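Side-chain contacts in plasmodesmata-located protein 8 (Arabidopsis thaliana, PDB 6GRF), which probably modulates cell-to-cell trafficking at plasmodesmata as a membrane protein with a tandem DUF26 ectodomain: residues V85-I88 and T89-C92; S99-E103 and G104-R108; D137-K140 and R141-D144; E185-G188 and K189-L193. One frame throughout, in Å; residues are numbered along the deposited sequence.

Contact 1: V85-I88 and T89-C92; sequences VDQI and TLIC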
loop_
_atom_site.group_PDB
_atom_site.type_symbol
_atom_site.label_atom_id
_atom_site.label_comp_id
_atom_site.label_asym_id
_atom_site.label_seq_id
_atom_site.Cartn_x
_atom_site.Cartn_y
_atom_site.Cartn_z
ATOM N N VAL A 85 -8.390 -8.317 7.179
ATOM C CA VAL A 85 -7.993 -8.962 8.436
ATOM C C VAL A 85 -8.148 -10.491 8.302
ATOM O O VAL A 85 -7.274 -11.250 8.739
ATOM C CB VAL A 85 -8.778 -8.362 9.618
ATOM C CG1 VAL A 85 -8.746 -9.242 10.855
ATOM C CG2 VAL A 85 -8.263 -6.970 9.943
ATOM N N ASP A 86 -9.226 -10.942 7.652
ATOM C CA ASP A 86 -9.443 -12.351 7.415
ATOM C C ASP A 86 -8.375 -12.881 6.452
ATOM O O ASP A 86 -7.763 -13.895 6.703
ATOM C CB ASP A 86 -10.854 -12.605 6.893
ATOM C CG ASP A 86 -11.921 -12.311 7.934
ATOM O OD1 ASP A 86 -11.771 -12.810 9.077
ATOM O OD2 ASP A 86 -12.888 -11.582 7.601
ATOM N N GLN A 87 -8.143 -12.175 5.349
ATOM C CA GLN A 87 -7.223 -12.671 4.324
ATOM C C GLN A 87 -5.788 -12.759 4.869
ATOM O O GLN A 87 -5.088 -13.718 4.571
ATOM C CB GLN A 87 -7.288 -11.788 3.073
ATOM C CG GLN A 87 -6.266 -12.147 1.998
ATOM C CD GLN A 87 -6.587 -13.381 1.188
ATOM O OE1 GLN A 87 -7.643 -13.999 1.322
ATOM N NE2 GLN A 87 -5.665 -13.749 0.313
ATOM N N ILE A 88 -5.342 -11.747 5.622
ATOM C CA ILE A 88 -3.932 -11.667 6.011
ATOM C C ILE A 88 -3.607 -12.843 6.944
ATOM O O ILE A 88 -2.507 -13.405 6.881
ATOM C CB ILE A 88 -3.554 -10.303 6.624
ATOM C CG1 ILE A 88 -2.049 -10.048 6.509
ATOM C CG2 ILE A 88 -4.018 -10.171 8.069
ATOM C CD1 ILE A 88 -1.610 -8.671 6.956
ATOM N N THR A 89 -4.583 -13.223 7.778
ATOM C CA THR A 89 -4.488 -14.408 8.653
ATOM C C THR A 89 -4.395 -15.675 7.795
ATOM O O THR A 89 -3.627 -16.568 8.111
ATOM C CB THR A 89 -5.673 -14.458 9.630
ATOM O OG1 THR A 89 -5.598 -13.308 10.472
ATOM C CG2 THR A 89 -5.705 -15.713 10.473
ATOM N N LEU A 90 -5.181 -15.719 6.711
ATOM C CA LEU A 90 -5.282 -16.868 5.806
ATOM C C LEU A 90 -3.951 -17.119 5.078
ATOM O O LEU A 90 -3.472 -18.248 5.062
ATOM C CB LEU A 90 -6.420 -16.625 4.802
ATOM C CG LEU A 90 -6.955 -17.861 4.075
ATOM C CD1 LEU A 90 -8.427 -17.692 3.707
ATOM C CD2 LEU A 90 -6.131 -18.179 2.832
ATOM N N ILE A 91 -3.377 -16.088 4.445
ATOM C CA ILE A 91 -2.163 -16.295 3.619
ATOM C C ILE A 91 -0.898 -16.259 4.484
ATOM O O ILE A 91 0.133 -16.724 4.032
ATOM C CB ILE A 91 -2.057 -15.305 2.438
ATOM C CG1 ILE A 91 -1.967 -13.847 2.896
ATOM C CG2 ILE A 91 -3.193 -15.525 1.452
ATOM C CD1 ILE A 91 -1.409 -12.916 1.841
ATOM N N CYS A 92 -0.974 -15.707 5.702
ATOM C CA CYS A 92 0.199 -15.569 6.575
ATOM C C CYS A 92 -0.121 -16.072 7.983
ATOM O O CYS A 92 -0.148 -15.297 8.921
ATOM C CB CYS A 92 0.657 -14.117 6.632
ATOM S SG CYS A 92 1.190 -13.476 5.026
#
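Q87 and I91 meet one turn apart in the last two turns of helix 74-91, a local i to i+4 contact. The helix lies in the first Gnk2-homologous range and packs on its antiparallel sheet. The Q87 chain leaves with CG anti to the backbone N (chi1 174°) and then bends at chi2 (76°). This carries its amide forward along the helix. Its NE2 comes within 3.2 Å of CG2 of I91, and the two side chains cross obliquely. F8 of strand 8-13 touches both residues. Beneath them, N of I91 donates to O of Q87 at 2.9 Å. L90 N bonds to D86 O at 3.2 Å in the same helical pattern. At T89 the backbone bond is weak: its N lies 3.5 Å from V85 O. The T89 hydroxyl OG1 sits 3.2 Å from V85 O. R28 of helix 23-39 hydrogen-bonds to this OG1. C92 is the first residue past the helix to leave helical angles. Its N makes a weak bond of 3.0 Å to I88 O, and its SG forms a disulfide with C13. The chemistry is thus split: I88 packs on the sheet, the T89 hydroxyl meets an arginine of the adjacent helix, and a covalent bond holds the chain just after the helix ends.

Contact 2: S99-E103 and G104-R108; sequences SLQLE and GCFLR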
loop_
_atom_site.group_PDB
_atom_site.type_symbol
_atom_site.label_atom_id
_atom_site.label_comp_id
_atom_site.label_asym_id
_atom_site.label_seq_id
_atom_site.Cartn_x
_atom_site.Cartn_y
_atom_site.Cartn_z
ATOM N N SER A 99 2.098 -8.109 5.374
ATOM C CA SER A 99 1.429 -7.010 4.709
ATOM C C SER A 99 0.526 -7.569 3.604
ATOM O O SER A 99 0.766 -8.658 3.071
ATOM C CB SER A 99 2.420 -6.012 4.193
ATOM O OG SER A 99 3.234 -6.603 3.200
ATOM N N LEU A 100 -0.531 -6.814 3.305
ATOM C CA LEU A 100 -1.542 -7.216 2.359
ATOM C C LEU A 100 -2.125 -5.978 1.686
ATOM O O LEU A 100 -2.621 -5.081 2.360
ATOM C CB LEU A 100 -2.650 -7.973 3.088
ATOM C CG LEU A 100 -3.860 -8.287 2.215
ATOM C CD1 LEU A 100 -3.499 -9.319 1.158
ATOM C CD2 LEU A 100 -5.026 -8.763 3.063
ATOM N N GLN A 101 -2.111 -5.990 0.351
ATOM C CA GLN A 101 -2.661 -4.932 -0.451
ATOM C C GLN A 101 -3.807 -5.516 -1.283
ATOM O O GLN A 101 -3.598 -6.401 -2.124
ATOM C CB GLN A 101 -1.545 -4.320 -1.297
ATOM C CG GLN A 101 -2.008 -3.196 -2.214
ATOM C CD GLN A 101 -2.211 -1.881 -1.509
ATOM O OE1 GLN A 101 -3.315 -1.345 -1.489
ATOM N NE2 GLN A 101 -1.145 -1.328 -0.957
ATOM N N LEU A 102 -5.024 -5.067 -0.965
ATOM C CA LEU A 102 -6.202 -5.262 -1.792
ATOM C C LEU A 102 -6.400 -3.983 -2.607
ATOM O O LEU A 102 -5.782 -2.960 -2.302
ATOM C CB LEU A 102 -7.414 -5.545 -0.898
ATOM C CG LEU A 102 -7.278 -6.711 0.088
ATOM C CD1 LEU A 102 -8.606 -6.999 0.765
ATOM C CD2 LEU A 102 -6.770 -7.973 -0.594
ATOM N N GLU A 103 -7.267 -4.031 -3.619
ATOM C CA GLU A 103 -7.518 -2.848 -4.436
ATOM C C GLU A 103 -7.889 -1.651 -3.542
ATOM O O GLU A 103 -7.427 -0.541 -3.765
ATOM C CB GLU A 103 -8.608 -3.127 -5.473
ATOM C CG GLU A 103 -8.947 -1.929 -6.347
ATOM C CD GLU A 103 -7.751 -1.236 -6.985
ATOM O OE1 GLU A 103 -6.869 -1.946 -7.542
ATOM O OE2 GLU A 103 -7.689 0.017 -6.909
ATOM N N GLY A 104 -8.705 -1.892 -2.518
ATOM C CA GLY A 104 -9.278 -0.840 -1.701
ATOM C C GLY A 104 -8.474 -0.490 -0.454
ATOM O O GLY A 104 -8.714 0.541 0.145
ATOM N N CYS A 105 -7.562 -1.358 -0.008
ATOM C CA CYS A 105 -6.954 -1.133 1.311
ATOM C C CYS A 105 -5.651 -1.910 1.478
ATOM O O CYS A 105 -5.378 -2.890 0.795
ATOM C CB CYS A 105 -7.924 -1.460 2.441
ATOM S SG CYS A 105 -8.602 -3.141 2.379
ATOM N N PHE A 106 -4.846 -1.402 2.413
ATOM C CA PHE A 106 -3.563 -1.926 2.752
ATOM C C PHE A 106 -3.529 -2.149 4.266
ATOM O O PHE A 106 -3.996 -1.296 5.013
ATOM C CB PHE A 106 -2.483 -0.955 2.284
ATOM C CG PHE A 106 -1.082 -1.304 2.711
ATOM C CD1 PHE A 106 -0.412 -2.371 2.137
ATOM C CD2 PHE A 106 -0.421 -0.538 3.659
ATOM C CE1 PHE A 106 0.888 -2.674 2.509
ATOM C CE2 PHE A 106 0.881 -0.838 4.021
ATOM C CZ PHE A 106 1.530 -1.907 3.453
ATOM N N LEU A 107 -3.011 -3.310 4.678
ATOM C CA LEU A 107 -2.871 -3.672 6.087
ATOM C C LEU A 107 -1.454 -4.185 6.328
ATOM O O LEU A 107 -0.960 -4.986 5.558
ATOM C CB LEU A 107 -3.902 -4.755 6.392
ATOM C CG LEU A 107 -3.904 -5.277 7.823
ATOM C CD1 LEU A 107 -4.277 -4.169 8.800
ATOM C CD2 LEU A 107 -4.859 -6.440 7.946
ATOM N N ARG A 108 -0.827 -3.742 7.422
ATOM C CA ARG A 108 0.552 -4.124 7.728
ATOM C C ARG A 108 0.752 -4.213 9.244
ATOM O O ARG A 108 0.281 -3.370 9.993
ATOM C CB ARG A 108 1.530 -3.095 7.158
ATOM C CG ARG A 108 2.995 -3.469 7.305
ATOM C CD ARG A 108 3.924 -2.422 6.714
ATOM N NE ARG A 108 5.325 -2.778 6.886
ATOM C CZ ARG A 108 6.351 -1.948 6.696
ATOM N NH1 ARG A 108 6.168 -0.762 6.136
ATOM N NH2 ARG A 108 7.565 -2.305 7.089
#
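Q101 and F106 both send CG out anti to the backbone N, and Q101 then bends at chi2 (78°). The two are a non-hydrogen-bonded antiparallel pair, so both side chains lie on the same face of the sheet. The bend swings the Q101 amide across the hairpin toward the F106 ring. The amide and ring planes are only 13° apart, while the two side chains cross at about a right angle. The amide carbon CD of Q101 lies 3.9 Å from CB of F106. S99 approaches the same ring further along, its CB 4.0 Å from CE1 of F106. R108 continues this face with an extended chain, its CG 4.1 Å from CB of S99. Its guanidinium group has partners beyond the hairpin: NE forms a salt bridge with E110, and F114 makes a cation-pi contact. Y10 of strand 8-13 touches both Q101 and F106. On the other face, L100 and L107 form a hydrogen-bonded pair. N of L100 donates to O of L107 at 2.9 Å, and the return bond from L107 N to L100 O has the same length. Nearer the turn, L102 N bonds to C105 O at 2.8 Å; the bond back from C105 N to L102 O is weak, at 3.3 Å. CD1 of L102 comes 4.2 Å from SG of C105, whose disulfide to C80 ties this strand to helix 74-91. The whole is an antiparallel beta hairpin with a two-residue type I turn at E103 and G104, joining two inner strands of the five-stranded sheet of a DUF26 domain.

Contact 3: D137-K140 and R141-D144; sequences DFFK and RRDD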
loop_
_atom_site.group_PDB
_atom_site.type_symbol
_atom_site.label_atom_id
_atom_site.label_comp_id
_atom_site.label_asym_id
_atom_site.label_seq_id
_atom_site.Cartn_x
_atom_site.Cartn_y
_atom_site.Cartn_z
ATOM N N ASP A 137 3.590 10.724 -28.224
ATOM C CA ASP A 137 2.579 11.495 -27.524
ATOM C C ASP A 137 2.131 10.760 -26.250
ATOM O O ASP A 137 1.941 11.382 -25.211
ATOM C CB ASP A 137 1.384 11.795 -28.429
ATOM C CG ASP A 137 0.358 12.695 -27.762
ATOM O OD1 ASP A 137 0.710 13.857 -27.449
ATOM O OD2 ASP A 137 -0.768 12.209 -27.512
ATOM N N PHE A 138 1.944 9.440 -26.345
ATOM C CA PHE A 138 1.576 8.632 -25.201
ATOM C C PHE A 138 2.588 8.819 -24.063
ATOM O O PHE A 138 2.207 8.971 -22.907
ATOM C CB PHE A 138 1.512 7.149 -25.566
ATOM C CG PHE A 138 1.167 6.286 -24.385
ATOM C CD1 PHE A 138 -0.131 6.247 -23.898
ATOM C CD2 PHE A 138 2.151 5.567 -23.720
ATOM C CE1 PHE A 138 -0.445 5.464 -22.797
ATOM C CE2 PHE A 138 1.833 4.793 -22.613
ATOM C CZ PHE A 138 0.538 4.752 -22.152
ATOM N N PHE A 139 3.879 8.797 -24.407
ATOM C CA PHE A 139 4.945 8.830 -23.420
ATOM C C PHE A 139 5.081 10.235 -22.823
ATOM O O PHE A 139 5.383 10.374 -21.651
ATOM C CB PHE A 139 6.227 8.250 -24.025
ATOM C CG PHE A 139 6.120 6.757 -24.196
ATOM C CD1 PHE A 139 5.917 5.936 -23.098
ATOM C CD2 PHE A 139 6.143 6.180 -25.452
ATOM C CE1 PHE A 139 5.775 4.566 -23.248
ATOM C CE2 PHE A 139 5.995 4.810 -25.604
ATOM C CZ PHE A 139 5.815 4.005 -24.503
ATOM N N LYS A 140 4.828 11.273 -23.619
ATOM C CA LYS A 140 4.870 12.620 -23.107
ATOM C C LYS A 140 3.712 12.829 -22.114
ATOM O O LYS A 140 3.878 13.497 -21.093
ATOM C CB LYS A 140 4.825 13.647 -24.244
ATOM C CG LYS A 140 5.080 15.075 -23.777
ATOM C CD LYS A 140 5.223 16.107 -24.890
ATOM C CE LYS A 140 6.098 17.292 -24.510
ATOM N NZ LYS A 140 5.855 17.766 -23.121
ATOM N N ARG A 141 2.542 12.262 -22.420
ATOM C CA ARG A 141 1.370 12.402 -21.563
ATOM C C ARG A 141 1.597 11.606 -20.269
ATOM O O ARG A 141 1.220 12.041 -19.200
ATOM C CB ARG A 141 0.097 11.922 -22.263
ATOM C CG ARG A 141 -0.224 12.640 -23.568
ATOM C CD ARG A 141 -1.061 13.884 -23.393
ATOM N NE ARG A 141 -1.526 14.468 -24.653
ATOM C CZ ARG A 141 -2.095 15.664 -24.738
ATOM N NH1 ARG A 141 -2.415 16.311 -23.630
ATOM N NH2 ARG A 141 -2.326 16.215 -25.915
ATOM N N ARG A 142 2.219 10.437 -20.389
ATOM C CA ARG A 142 2.558 9.652 -19.226
ATOM C C ARG A 142 3.483 10.469 -18.318
ATOM O O ARG A 142 3.245 10.548 -17.131
ATOM C CB ARG A 142 3.214 8.332 -19.638
ATOM C CG ARG A 142 3.471 7.386 -18.472
ATOM C CD ARG A 142 4.929 6.974 -18.420
ATOM N NE ARG A 142 5.161 5.745 -19.139
ATOM C CZ ARG A 142 6.348 5.224 -19.410
ATOM N NH1 ARG A 142 7.363 5.984 -19.782
ATOM N NH2 ARG A 142 6.497 3.917 -19.302
ATOM N N ASP A 143 4.540 11.052 -18.895
ATOM C CA ASP A 143 5.462 11.907 -18.167
ATOM C C ASP A 143 4.707 13.020 -17.430
ATOM O O ASP A 143 4.977 13.250 -16.257
ATOM C CB ASP A 143 6.545 12.496 -19.068
ATOM C CG ASP A 143 7.724 11.559 -19.273
ATOM O OD1 ASP A 143 7.730 10.474 -18.635
ATOM O OD2 ASP A 143 8.622 11.905 -20.082
ATOM N N ASP A 144 3.772 13.703 -18.103
ATOM C CA ASP A 144 3.008 14.777 -17.448
ATOM C C ASP A 144 2.184 14.217 -16.273
ATOM O O ASP A 144 2.084 14.842 -15.228
ATOM C CB ASP A 144 2.080 15.510 -18.417
ATOM C CG ASP A 144 2.789 16.187 -19.576
ATOM O OD1 ASP A 144 3.931 16.647 -19.396
ATOM O OD2 ASP A 144 2.178 16.263 -20.651
HETATM O O HOH W 1 7.109 8.586 -20.064
#
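F139 and R142 lie side by side on helix 136-149 and point the same way, with ring and guanidinium planes 71° apart. The CD1 corner of the F139 ring lies over one face of the guanidinium, toward its rim: CD1 of F139 is 3.6 Å from NH1 of R142. Bends at chi2 (-125°) and chi3 fold the arginine back toward the ring. A water lies in the guanidinium plane, at its edge. It accepts from R142 NH1 and donates to F139 O (2.9 Å). The D143 carboxylate forms a salt bridge with K191. One turn of helix joins D137 to R141. Their carboxylate and guanidinium planes stand 80° apart, and the salt bridge from D137 OD1 to R141 NE is long, at 3.6 Å. Regular i to i+4 backbone bonds run along the segment, for example D143 N to F139 O at 3.0 Å. R142 NH2 hydrogen-bonds to G195 O, just after helix 176-193, and to Y211 OH of strand 207-213. F138 faces inward to V164 of strand 164-170 and meets the Y216 ring. The helix is therefore held against both the sheet and its partner helix 176-193.

Contact 4: E185-G188 and K189-L193; sequences ESVG and KLKNL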
loop_
_atom_site.group_PDB
_atom_site.type_symbol
_atom_site.label_atom_id
_atom_site.label_comp_id
_atom_site.label_asym_id
_atom_site.label_seq_id
_atom_site.Cartn_x
_atom_site.Cartn_y
_atom_site.Cartn_z
ATOM N N GLU A 185 10.384 8.106 -5.910
ATOM C CA GLU A 185 10.979 6.802 -6.141
ATOM C C GLU A 185 10.014 5.891 -6.920
ATOM O O GLU A 185 10.456 5.122 -7.745
ATOM C CB GLU A 185 11.403 6.173 -4.808
ATOM C CG GLU A 185 12.062 4.806 -4.949
ATOM C CD GLU A 185 13.453 4.823 -5.555
ATOM O OE1 GLU A 185 13.981 5.931 -5.788
ATOM O OE2 GLU A 185 14.013 3.723 -5.781
ATOM N N SER A 186 8.714 5.932 -6.611
ATOM C CA SER A 186 7.701 5.124 -7.321
ATOM C C SER A 186 7.745 5.379 -8.829
ATOM O O SER A 186 7.723 4.460 -9.628
ATOM C CB SER A 186 6.320 5.433 -6.844
ATOM O OG SER A 186 5.937 4.523 -5.845
ATOM N N VAL A 187 7.748 6.660 -9.175
ATOM C CA VAL A 187 7.645 7.113 -10.541
ATOM C C VAL A 187 8.923 6.717 -11.279
ATOM O O VAL A 187 8.862 6.219 -12.415
ATOM C CB VAL A 187 7.366 8.628 -10.575
ATOM C CG1 VAL A 187 7.779 9.289 -11.884
ATOM C CG2 VAL A 187 5.901 8.888 -10.255
ATOM N N GLY A 188 10.067 6.936 -10.624
ATOM C CA GLY A 188 11.344 6.473 -11.138
ATOM C C GLY A 188 11.273 5.001 -11.506
ATOM O O GLY A 188 11.750 4.587 -12.552
ATOM N N LYS A 189 10.642 4.214 -10.631
ATOM C CA LYS A 189 10.553 2.780 -10.795
ATOM C C LYS A 189 9.613 2.431 -11.952
ATOM O O LYS A 189 9.884 1.496 -12.686
ATOM C CB LYS A 189 10.045 2.117 -9.515
ATOM C CG LYS A 189 11.032 2.095 -8.365
ATOM C CD LYS A 189 12.227 1.228 -8.628
ATOM C CE LYS A 189 12.955 0.855 -7.357
ATOM N NZ LYS A 189 14.216 0.145 -7.679
ATOM N N LEU A 190 8.490 3.149 -12.055
ATOM C CA LEU A 190 7.532 2.933 -13.125
ATOM C C LEU A 190 8.270 3.132 -14.452
ATOM O O LEU A 190 8.178 2.298 -15.337
ATOM C CB LEU A 190 6.320 3.870 -12.985
ATOM C CG LEU A 190 5.231 3.410 -12.011
ATOM C CD1 LEU A 190 4.274 4.538 -11.660
ATOM C CD2 LEU A 190 4.459 2.223 -12.555
ATOM N N LYS A 191 9.077 4.192 -14.528
ATOM C CA LYS A 191 9.787 4.531 -15.753
ATOM C C LYS A 191 10.847 3.467 -16.052
ATOM O O LYS A 191 11.011 3.077 -17.189
ATOM C CB LYS A 191 10.426 5.918 -15.654
ATOM C CG LYS A 191 9.458 7.094 -15.695
ATOM C CD LYS A 191 10.090 8.366 -15.175
ATOM C CE LYS A 191 9.096 9.470 -14.890
ATOM N NZ LYS A 191 8.729 10.215 -16.120
ATOM N N ASN A 192 11.556 2.988 -15.027
ATOM C CA ASN A 192 12.796 2.245 -15.267
ATOM C C ASN A 192 12.503 0.739 -15.385
ATOM O O ASN A 192 13.207 0.045 -16.116
ATOM C CB ASN A 192 13.889 2.689 -14.283
ATOM C CG ASN A 192 14.443 4.064 -14.647
ATOM O OD1 ASN A 192 15.201 4.209 -15.616
ATOM N ND2 ASN A 192 14.036 5.101 -13.923
ATOM N N LEU A 193 11.424 0.254 -14.758
ATOM C CA LEU A 193 11.046 -1.178 -14.832
ATOM C C LEU A 193 10.015 -1.447 -15.941
ATOM O O LEU A 193 9.973 -2.551 -16.481
ATOM C CB LEU A 193 10.492 -1.623 -13.475
ATOM C CG LEU A 193 11.442 -1.486 -12.283
ATOM C CD1 LEU A 193 10.718 -1.814 -10.983
ATOM C CD2 LEU A 193 12.667 -2.371 -12.443
#
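G188 O accepts two hydrogen bonds from N192, one from the side chain and one from the backbone. ND2 of N192 reaches it at 2.7 Å and N of N192 at 3.0 Å, from opposite faces of the carbonyl plane. The N192 side chain leaves with CG anti to its carbonyl carbon (chi1 -74°), which turns the amide back along the helix toward G188. The next pair is V187 and K191, which run side by side in the same direction. CE of K191 packs tightly on CG1 of V187, at 3.3 Å. Beneath them K191 N bonds to V187 O at 2.9 Å. E185 and K189 meet two residues earlier. Here a methylene makes the nearest approach: CE of K189 is 3.4 Å from OE2 of E185. The ammonium NZ of K189 stays 4.1 Å from that oxygen, beyond salt-bridge distance. Further out, a bend at chi4 (-82°) turns the end of K191 to D143 of helix 136-149. V187 and L190 both touch L146 of that helix. L190 also packs on A200 and V202 of strand 199-204 and on A209 and Y211 of strand 207-213. Helix 176-193 thus packs on these two strands, with helix 136-149 at its flank.

The contacts fall into two pairs, one in each Gnk2-homologous range. Contacts 1 and 2 touch within the first. Helix 74-91 lies on the hairpin that follows it in the chain, with Q87 CG 3.8 Å from L100 CD2 and I88 CG2 3.8 Å from L107 CD2. Contacts 3 and 4 touch within the second, where the link is polar: D143 OD1 and K191 NZ form a salt bridge of 2.7 Å between two helices. Between the two pairs of contacts there is no touch. Contacts 2 and 4 come within about 10 Å at their nearest atoms, whereas the centres of contacts 1 and 3 are about 39 Å apart, on opposite sides of the chain's centre.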